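Local coordinates for probable outer membrane protein (Pseudomonas aeruginosa, PDB 3DWO), which probably carries hydrophobic compounds such as long-chain fatty acids across the outer membrane through a FadL-type beta barrel, at residues L22-P27 and V293-D298; L177-S182 and G256-G261; M203-D208 and L317-H322. One frame throughout, in Å; residues are numbered along the deposited sequence.

Contact 1 of 3, residues L22-P27 and V293-D298; sequences LFPNDP and VHQFND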
# COMPACT_ATOMS: atom_id res chain seq x y z
N LEU A 22 -21.76 4.27 -3.90
CA LEU A 22 -23.21 4.19 -4.04
C LEU A 22 -23.96 5.52 -4.08
O LEU A 22 -25.17 5.54 -4.28
CB LEU A 22 -23.80 3.30 -2.93
CG LEU A 22 -23.40 1.82 -3.01
CD1 LEU A 22 -24.14 1.03 -1.95
CD2 LEU A 22 -23.73 1.28 -4.39
N PHE A 23 -23.25 6.64 -3.89
CA PHE A 23 -23.90 7.95 -3.97
C PHE A 23 -24.30 8.18 -5.42
O PHE A 23 -23.63 7.70 -6.34
CB PHE A 23 -22.95 9.05 -3.49
CG PHE A 23 -22.97 9.26 -2.00
CD1 PHE A 23 -23.83 10.19 -1.42
CD2 PHE A 23 -22.14 8.51 -1.16
CE1 PHE A 23 -23.87 10.37 -0.04
CE2 PHE A 23 -22.17 8.68 0.22
CZ PHE A 23 -23.04 9.62 0.78
N PRO A 24 -25.40 8.91 -5.65
CA PRO A 24 -25.91 9.22 -6.99
C PRO A 24 -24.90 9.62 -8.07
O PRO A 24 -24.14 10.58 -7.91
CB PRO A 24 -26.93 10.32 -6.72
CG PRO A 24 -27.51 9.89 -5.41
CD PRO A 24 -26.27 9.49 -4.61
N ASN A 25 -24.91 8.87 -9.17
CA ASN A 25 -24.03 9.13 -10.31
C ASN A 25 -22.56 9.33 -9.98
O ASN A 25 -21.95 10.33 -10.38
CB ASN A 25 -24.55 10.34 -11.10
CG ASN A 25 -25.98 10.15 -11.58
OD1 ASN A 25 -26.30 9.17 -12.25
ND2 ASN A 25 -26.85 11.09 -11.24
N ASP A 26 -21.98 8.37 -9.26
CA ASP A 26 -20.57 8.43 -8.89
C ASP A 26 -19.79 7.50 -9.81
O ASP A 26 -19.84 6.28 -9.68
CB ASP A 26 -20.41 7.99 -7.43
CG ASP A 26 -18.96 7.89 -7.00
OD1 ASP A 26 -18.07 8.30 -7.78
OD2 ASP A 26 -18.70 7.41 -5.88
N PRO A 27 -19.05 8.08 -10.78
CA PRO A 27 -18.26 7.31 -11.74
C PRO A 27 -17.23 6.35 -11.15
O PRO A 27 -16.78 5.43 -11.84
CB PRO A 27 -17.62 8.41 -12.60
CG PRO A 27 -17.48 9.55 -11.65
CD PRO A 27 -18.81 9.52 -10.93
N VAL A 293 -26.20 3.60 1.58
CA VAL A 293 -26.43 5.03 1.45
C VAL A 293 -27.91 5.32 1.67
O VAL A 293 -28.77 4.79 0.97
CB VAL A 293 -26.00 5.54 0.06
CG1 VAL A 293 -26.40 6.99 -0.11
CG2 VAL A 293 -24.49 5.40 -0.09
N HIS A 294 -28.20 6.15 2.66
CA HIS A 294 -29.57 6.53 2.97
C HIS A 294 -29.77 8.02 2.74
O HIS A 294 -29.03 8.85 3.27
CB HIS A 294 -29.91 6.18 4.42
CG HIS A 294 -31.27 6.64 4.83
ND1 HIS A 294 -31.62 7.97 4.91
CD2 HIS A 294 -32.39 5.94 5.16
CE1 HIS A 294 -32.89 8.08 5.26
NE2 HIS A 294 -33.38 6.86 5.43
N GLN A 295 -30.79 8.35 1.95
CA GLN A 295 -31.10 9.73 1.67
C GLN A 295 -32.20 10.17 2.64
O GLN A 295 -33.34 9.71 2.55
CB GLN A 295 -31.57 9.86 0.22
CG GLN A 295 -30.57 9.28 -0.76
CD GLN A 295 -31.13 9.12 -2.16
OE1 GLN A 295 -32.12 8.42 -2.37
NE2 GLN A 295 -30.48 9.77 -3.13
N PHE A 296 -31.84 11.05 3.58
CA PHE A 296 -32.78 11.55 4.57
C PHE A 296 -33.76 12.56 3.99
O PHE A 296 -34.94 12.55 4.32
CB PHE A 296 -32.02 12.18 5.73
CG PHE A 296 -31.36 11.18 6.63
CD1 PHE A 296 -32.06 10.61 7.68
CD2 PHE A 296 -30.05 10.78 6.39
CE1 PHE A 296 -31.47 9.64 8.49
CE2 PHE A 296 -29.45 9.81 7.19
CZ PHE A 296 -30.16 9.24 8.25
N ASN A 297 -33.26 13.42 3.11
CA ASN A 297 -34.08 14.42 2.46
C ASN A 297 -33.40 14.86 1.16
O ASN A 297 -32.40 14.27 0.76
CB ASN A 297 -34.30 15.62 3.38
CG ASN A 297 -33.01 16.23 3.86
OD1 ASN A 297 -32.15 16.59 3.06
ND2 ASN A 297 -32.87 16.34 5.17
N ASP A 298 -33.95 15.88 0.52
CA ASP A 298 -33.40 16.36 -0.74
C ASP A 298 -32.06 17.06 -0.60
O ASP A 298 -31.49 17.53 -1.59
CB ASP A 298 -34.40 17.29 -1.44
CG ASP A 298 -34.70 18.54 -0.64
OD1 ASP A 298 -35.05 18.42 0.56
OD2 ASP A 298 -34.59 19.65 -1.21

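Contact 2 of 3, residues L177-S182 and G256-G261; sequences LDLYAS and GAIEGG. With C8E ((hydroxyethyloxy)tri(ethyloxy)octane), chain C.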
# COMPACT_ATOMS: atom_id res chain seq x y z
N LEU A 177 23.41 -5.64 4.44
CA LEU A 177 23.72 -7.03 4.75
C LEU A 177 25.09 -7.02 5.41
O LEU A 177 26.01 -6.33 4.94
CB LEU A 177 23.80 -7.90 3.50
CG LEU A 177 22.63 -8.02 2.52
CD1 LEU A 177 22.98 -9.13 1.52
CD2 LEU A 177 21.32 -8.34 3.25
N ASP A 178 25.22 -7.79 6.47
CA ASP A 178 26.47 -7.91 7.23
C ASP A 178 26.89 -9.39 7.16
O ASP A 178 26.51 -10.19 8.02
CB ASP A 178 26.19 -7.50 8.68
CG ASP A 178 27.42 -7.47 9.52
OD1 ASP A 178 28.42 -8.13 9.15
OD2 ASP A 178 27.39 -6.81 10.58
N LEU A 179 27.67 -9.75 6.14
CA LEU A 179 28.11 -11.14 5.96
C LEU A 179 28.78 -11.80 7.17
O LEU A 179 28.55 -12.98 7.44
CB LEU A 179 29.05 -11.28 4.75
CG LEU A 179 28.57 -10.92 3.34
CD1 LEU A 179 29.37 -11.75 2.34
CD2 LEU A 179 27.10 -11.21 3.18
N TYR A 180 29.64 -11.07 7.88
CA TYR A 180 30.29 -11.64 9.05
C TYR A 180 29.27 -11.97 10.13
O TYR A 180 29.36 -13.02 10.78
CB TYR A 180 31.33 -10.67 9.62
CG TYR A 180 32.71 -10.84 9.06
CD1 TYR A 180 33.37 -12.07 9.13
CD2 TYR A 180 33.38 -9.77 8.46
CE1 TYR A 180 34.65 -12.24 8.61
CE2 TYR A 180 34.66 -9.93 7.94
CZ TYR A 180 35.29 -11.16 8.02
OH TYR A 180 36.54 -11.32 7.49
N ALA A 181 28.29 -11.09 10.31
CA ALA A 181 27.24 -11.31 11.31
C ALA A 181 26.41 -12.52 10.91
O ALA A 181 26.02 -13.32 11.75
CB ALA A 181 26.35 -10.07 11.44
N SER A 182 26.14 -12.65 9.61
CA SER A 182 25.37 -13.78 9.11
C SER A 182 26.12 -15.09 9.33
O SER A 182 25.52 -16.10 9.72
CB SER A 182 25.07 -13.61 7.63
OG SER A 182 24.22 -12.49 7.44
N GLY A 256 34.82 -10.39 -1.68
CA GLY A 256 35.80 -11.44 -1.48
C GLY A 256 35.13 -12.71 -0.99
O GLY A 256 35.44 -13.82 -1.44
N ALA A 257 34.19 -12.56 -0.06
CA ALA A 257 33.47 -13.71 0.49
C ALA A 257 32.61 -14.36 -0.59
O ALA A 257 32.64 -15.58 -0.78
CB ALA A 257 32.59 -13.28 1.64
N ILE A 258 31.84 -13.54 -1.29
CA ILE A 258 30.97 -14.05 -2.33
C ILE A 258 31.75 -14.74 -3.44
O ILE A 258 31.42 -15.86 -3.82
CB ILE A 258 30.07 -12.92 -2.89
CG1 ILE A 258 28.95 -12.65 -1.88
CG2 ILE A 258 29.51 -13.30 -4.27
CD1 ILE A 258 28.13 -11.42 -2.16
N GLU A 259 32.78 -14.08 -3.95
CA GLU A 259 33.58 -14.68 -5.00
C GLU A 259 34.28 -15.92 -4.44
O GLU A 259 34.62 -16.84 -5.19
CB GLU A 259 34.62 -13.69 -5.53
CG GLU A 259 34.01 -12.47 -6.22
CD GLU A 259 32.86 -12.83 -7.14
OE1 GLU A 259 33.01 -13.78 -7.95
OE2 GLU A 259 31.80 -12.16 -7.08
N GLY A 260 34.48 -15.94 -3.13
CA GLY A 260 35.13 -17.08 -2.50
C GLY A 260 34.17 -18.23 -2.25
O GLY A 260 34.59 -19.31 -1.84
N GLY A 261 32.89 -17.98 -2.50
CA GLY A 261 31.87 -19.01 -2.30
C GLY A 261 31.61 -19.35 -0.84
O GLY A 261 31.05 -20.40 -0.54
C1 C8E C . 19.83 -11.92 1.71
C2 C8E C . 20.52 -13.03 2.34
C3 C8E C . 21.94 -12.81 2.56
C4 C8E C . 22.51 -14.05 3.05
C5 C8E C . 23.89 -13.79 3.49
C6 C8E C . 24.45 -14.98 4.09
C7 C8E C . 25.85 -14.58 4.20
C8 C8E C . 26.59 -15.73 4.74
O9 C8E C . 27.96 -15.80 5.08
C10 C8E C . 28.95 -15.58 4.10
C11 C8E C . 30.24 -15.77 4.80
O12 C8E C . 31.01 -14.56 4.87
C13 C8E C . 32.17 -14.65 5.73
C14 C8E C . 33.23 -13.54 5.98
O15 C8E C . 33.29 -12.12 5.61
C16 C8E C . 33.92 -11.96 4.33
C17 C8E C . 35.44 -11.77 4.38
O18 C8E C . 36.32 -12.17 3.30
C19 C8E C . 36.80 -13.53 3.45
C20 C8E C . 37.41 -14.37 2.27
O21 C8E C . 37.44 -15.80 2.40

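Contact 3 of 3, residues M203-D208 and L317-H322; sequences MRVKVD and LTLKSH. With C8E ((hydroxyethyloxy)tri(ethyloxy)octane), chain D; SO4 (sulfate ion), chain B.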
# COMPACT_ATOMS: atom_id res chain seq x y z
N MET A 203 22.06 -4.39 -0.12
CA MET A 203 21.33 -5.33 -0.96
C MET A 203 20.22 -4.51 -1.62
O MET A 203 19.54 -3.74 -0.94
CB MET A 203 20.73 -6.43 -0.09
CG MET A 203 19.63 -7.21 -0.76
SD MET A 203 20.25 -8.19 -2.12
CE MET A 203 20.32 -9.80 -1.36
N ARG A 204 20.06 -4.65 -2.93
CA ARG A 204 19.03 -3.91 -3.67
C ARG A 204 18.21 -4.83 -4.55
O ARG A 204 18.76 -5.58 -5.36
CB ARG A 204 19.69 -2.83 -4.55
CG ARG A 204 20.46 -1.78 -3.75
CD ARG A 204 21.02 -0.65 -4.63
NE ARG A 204 22.08 -1.11 -5.52
CZ ARG A 204 22.93 -0.29 -6.15
NH1 ARG A 204 22.84 1.02 -5.97
NH2 ARG A 204 23.86 -0.79 -6.96
N VAL A 205 16.89 -4.78 -4.40
CA VAL A 205 16.00 -5.62 -5.19
C VAL A 205 15.02 -4.75 -5.96
O VAL A 205 14.31 -3.93 -5.38
CB VAL A 205 15.21 -6.60 -4.28
CG1 VAL A 205 14.45 -7.61 -5.13
CG2 VAL A 205 16.15 -7.31 -3.32
N LYS A 206 14.99 -4.93 -7.28
CA LYS A 206 14.10 -4.16 -8.15
C LYS A 206 13.31 -5.14 -8.99
O LYS A 206 13.87 -5.88 -9.80
CB LYS A 206 14.93 -3.24 -9.05
CG LYS A 206 14.11 -2.51 -10.09
CD LYS A 206 13.52 -1.22 -9.55
CE LYS A 206 14.56 -0.10 -9.57
NZ LYS A 206 14.95 0.26 -10.97
N VAL A 207 11.99 -5.16 -8.80
CA VAL A 207 11.13 -6.09 -9.52
C VAL A 207 9.86 -5.42 -10.00
O VAL A 207 9.45 -4.38 -9.48
CB VAL A 207 10.78 -7.29 -8.61
CG1 VAL A 207 12.04 -8.10 -8.31
CG2 VAL A 207 10.16 -6.79 -7.29
N ASP A 208 9.23 -6.03 -11.01
CA ASP A 208 8.01 -5.50 -11.61
C ASP A 208 7.17 -6.65 -12.15
O ASP A 208 7.67 -7.75 -12.36
CB ASP A 208 8.37 -4.58 -12.78
CG ASP A 208 9.32 -3.46 -12.39
OD1 ASP A 208 8.85 -2.42 -11.88
OD2 ASP A 208 10.55 -3.62 -12.57
N LEU A 317 7.54 -12.53 2.74
CA LEU A 317 8.14 -11.87 1.59
C LEU A 317 9.34 -12.75 1.30
O LEU A 317 10.28 -12.81 2.09
CB LEU A 317 8.63 -10.46 1.95
CG LEU A 317 8.34 -9.30 0.98
CD1 LEU A 317 9.37 -8.20 1.21
CD2 LEU A 317 8.39 -9.76 -0.46
N THR A 318 9.32 -13.45 0.17
CA THR A 318 10.42 -14.32 -0.14
C THR A 318 11.17 -13.94 -1.40
O THR A 318 10.60 -13.93 -2.50
CB THR A 318 9.94 -15.77 -0.28
OG1 THR A 318 9.20 -16.13 0.88
CG2 THR A 318 11.13 -16.71 -0.43
N LEU A 319 12.45 -13.63 -1.24
CA LEU A 319 13.27 -13.28 -2.39
C LEU A 319 13.79 -14.59 -2.94
O LEU A 319 14.34 -15.41 -2.20
CB LEU A 319 14.45 -12.40 -1.99
CG LEU A 319 15.49 -12.26 -3.10
CD1 LEU A 319 14.85 -11.58 -4.32
CD2 LEU A 319 16.69 -11.47 -2.61
N LYS A 320 13.59 -14.80 -4.23
CA LYS A 320 14.07 -16.00 -4.89
C LYS A 320 14.96 -15.60 -6.05
O LYS A 320 14.86 -14.49 -6.57
CB LYS A 320 12.89 -16.84 -5.39
CG LYS A 320 12.05 -17.47 -4.28
CD LYS A 320 11.01 -18.42 -4.86
CE LYS A 320 10.16 -19.04 -3.76
NZ LYS A 320 9.09 -19.93 -4.30
N SER A 321 15.85 -16.50 -6.42
CA SER A 321 16.77 -16.28 -7.53
C SER A 321 16.90 -17.63 -8.22
O SER A 321 17.33 -18.60 -7.61
CB SER A 321 18.12 -15.82 -7.00
OG SER A 321 19.00 -15.52 -8.07
N HIS A 322 16.52 -17.68 -9.49
CA HIS A 322 16.57 -18.92 -10.27
C HIS A 322 15.73 -20.00 -9.60
O HIS A 322 16.15 -21.16 -9.50
CB HIS A 322 18.02 -19.40 -10.40
CG HIS A 322 18.93 -18.40 -11.04
ND1 HIS A 322 20.00 -17.83 -10.38
CD2 HIS A 322 18.90 -17.83 -12.27
CE1 HIS A 322 20.59 -16.96 -11.18
NE2 HIS A 322 19.95 -16.94 -12.33
C1 C8E D . 5.33 -4.79 8.04
C2 C8E D . 6.27 -4.73 6.93
C3 C8E D . 5.87 -5.43 5.72
C4 C8E D . 6.88 -5.17 4.72
C5 C8E D . 6.30 -5.42 3.38
C6 C8E D . 7.09 -4.75 2.36
C7 C8E D . 6.72 -5.54 1.19
C8 C8E D . 6.57 -4.64 0.03
O9 C8E D . 7.15 -4.81 -1.26
C10 C8E D . 8.56 -4.86 -1.38
C11 C8E D . 8.84 -5.05 -2.83
O12 C8E D . 9.04 -6.44 -3.13
C13 C8E D . 10.40 -6.81 -3.54
C14 C8E D . 11.59 -7.14 -2.59
O15 C8E D . 12.51 -8.27 -2.55
C16 C8E D . 12.03 -9.33 -1.69
C17 C8E D . 12.48 -9.23 -0.22
O18 C8E D . 13.58 -8.40 0.21
C19 C8E D . 14.86 -9.08 0.20
C20 C8E D . 15.78 -9.21 1.48
O21 C8E D . 16.81 -8.24 1.69
S SO4 B . 6.41 -18.80 -6.33
O1 SO4 B . 6.39 -20.27 -6.33
O2 SO4 B . 6.09 -18.31 -4.97
O3 SO4 B . 5.41 -18.30 -7.29
O4 SO4 B . 7.75 -18.31 -6.71

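Contact 1 of 3, residues L22-P27 and V293-D298
Leu22 and Phe23 lie against Val293, joining the N-terminal part of the chain to the inner side of the barrel wall. In FadL-type barrels the segment ahead of the first strand folds into a hatch that plugs the barrel, and residues 22-27, between helix 10-14 and helix 29-32, fit that role. Residues 293-298 run off the end of strand 287-295 into a turn.

The binding across the contact is apolar, with no hydrogen bond between the segments. Val293 does most of the work through both of its methyls. CG1 stands over the face of the Phe23 ring as a CH-pi contact, 4.2 Å from the ring centroid and only 9° off its normal. It gets there because CG1 lies anti to the backbone N (chi1 173°), which leaves CG2 for the neighbouring residue: Val293 CG2 is 3.6 Å from Leu22 CB. The same CG2 lies over that face too, toward its CD2-CE2 side, 4.0 Å from Phe23 CE2. At the edge of the patch the Pro24 and Gln295 side chains approach from opposite directions, and the far end of Gln295 comes up to Pro24 CG.

Each partner has further ties of its own. The Phe23 ring has a cation-pi partner in Arg15, and the backbone of Val293 is bonded to Thr227 on the adjacent strand. Within residues 22-27, the buried carboxylate of Asp26 is shared out: OD1 accepts from Asn9 ND2, and OD2 is hydrogen-bonded to Ser28 OG. In the turn, Asn297 OD1 takes two backbone amides, Arg299 N and Leu300 N.

Contact 2 of 3, residues L177-S182 and G256-G261
Leu179 meets Ala257 through one methyl pair, CD1 to CB at 3.6 Å, and a detergent molecule (C8E) runs through the same gap, so the two helices are joined as much by ligand as by protein. Leu179 CD1 also brushes Ile258 CG1 at 4.3 Å, and there the direct contact stops.

C8E fills in around it. Its alkyl tail passes along Leu177 and Ser182, with Ser182 CB 3.6 Å from C7, while the other branch of Leu179 packs CD2 against that same C7. Further on, Ala257 CB comes to 3.3 Å from C16 of the ether part. Over the middle of one Tyr180 ring face sits ether oxygen O15, 3.2 Å above the plane.

Both helices belong to loops at one end of the barrel, between strands 158-177 and 201-220 and between strands 226-248 and 275-281. This is consistent with the groove between loops L3 and L4 that, in E. coli FadL, forms the low-affinity site. Asp178 is the N-cap of helix 179-184, its OD1 receiving Ala181 N at 162°, from well above the carboxylate plane, and Gly261, with positive phi, makes a Schellman motif after the other helix.

With mainly methyls, methylenes and an aromatic face lining it, such a groove would probably hold a flexible amphiphile by shape and hydrophobicity more than by directional bonds.

Contact 3 of 3, residues M203-D208 and L317-H322
Leu319 pushes its two methyls toward residues 203-208. CD2 meets Met203 CE tip to tip at 4.2 Å, and CD1 meets Val205 CG1 at 4.1 Å. Its CG is anti to the backbone N (chi1 168°), carrying the fork across the gap, whereas Met203 reaches it through a chain bent at both chi2 and chi3.

A detergent molecule, C8E, takes up the adjoining space. Val205 CG1 lies 3.3 Å from its ether oxygen O15, and Leu317 CD1 packs at 3.6 Å on C17 from the other segment. Val207 CG2 adds a touch 3.8 Å from C13, and Leu319 CB rests on C16, so residues of both strands line the same ligand.

The two strands come from different parts of the fold. Residues 203-208 belong to the barrel wall, in strand 201-220, whereas 317-321 form one arm of a hairpin with strand 324-330, inserted between wall strands 300-309 and 336-346. Detergent between them is consistent with the hydrophobic passage inside FadL-type channels.

Behind this layer the wall strand is held on both sides: Val205 bonds through its backbone to Val173, and Lys206 to His243. The hairpin is fixed by Thr318 OG1 with Ser328 OG, and by Ser321 OG on Ser277 O. Beyond it the extended Lys320 sends NZ to O4 of a sulfate probably from the crystallisation liquor, a weak bond of 3.2 Å, and Arg281 NH1 binds the same ion.

Contact 1 lies near one end of the barrel, about 61 Å from contact 2 and about 45 Å from contact 3, centre to centre, both across the chain's centre. Contacts 2 and 3 are neighbours, about 18 Å between centres, and touch where Leu177 CG packs 3.6 Å from Met203 CB. Helix 179-184 leads on to strand 201-220. Contacts 1 and 3 both reach the barrel wall, where strands 287-295 and 201-220 each pair with strand 226-248. In sequence contact 2 falls between the segments of contact 1, and contact 3 crosses both. Detergent in contacts 2 and 3 is consistent with a hydrophobic path of the FadL kind, from an outer groove toward the interior.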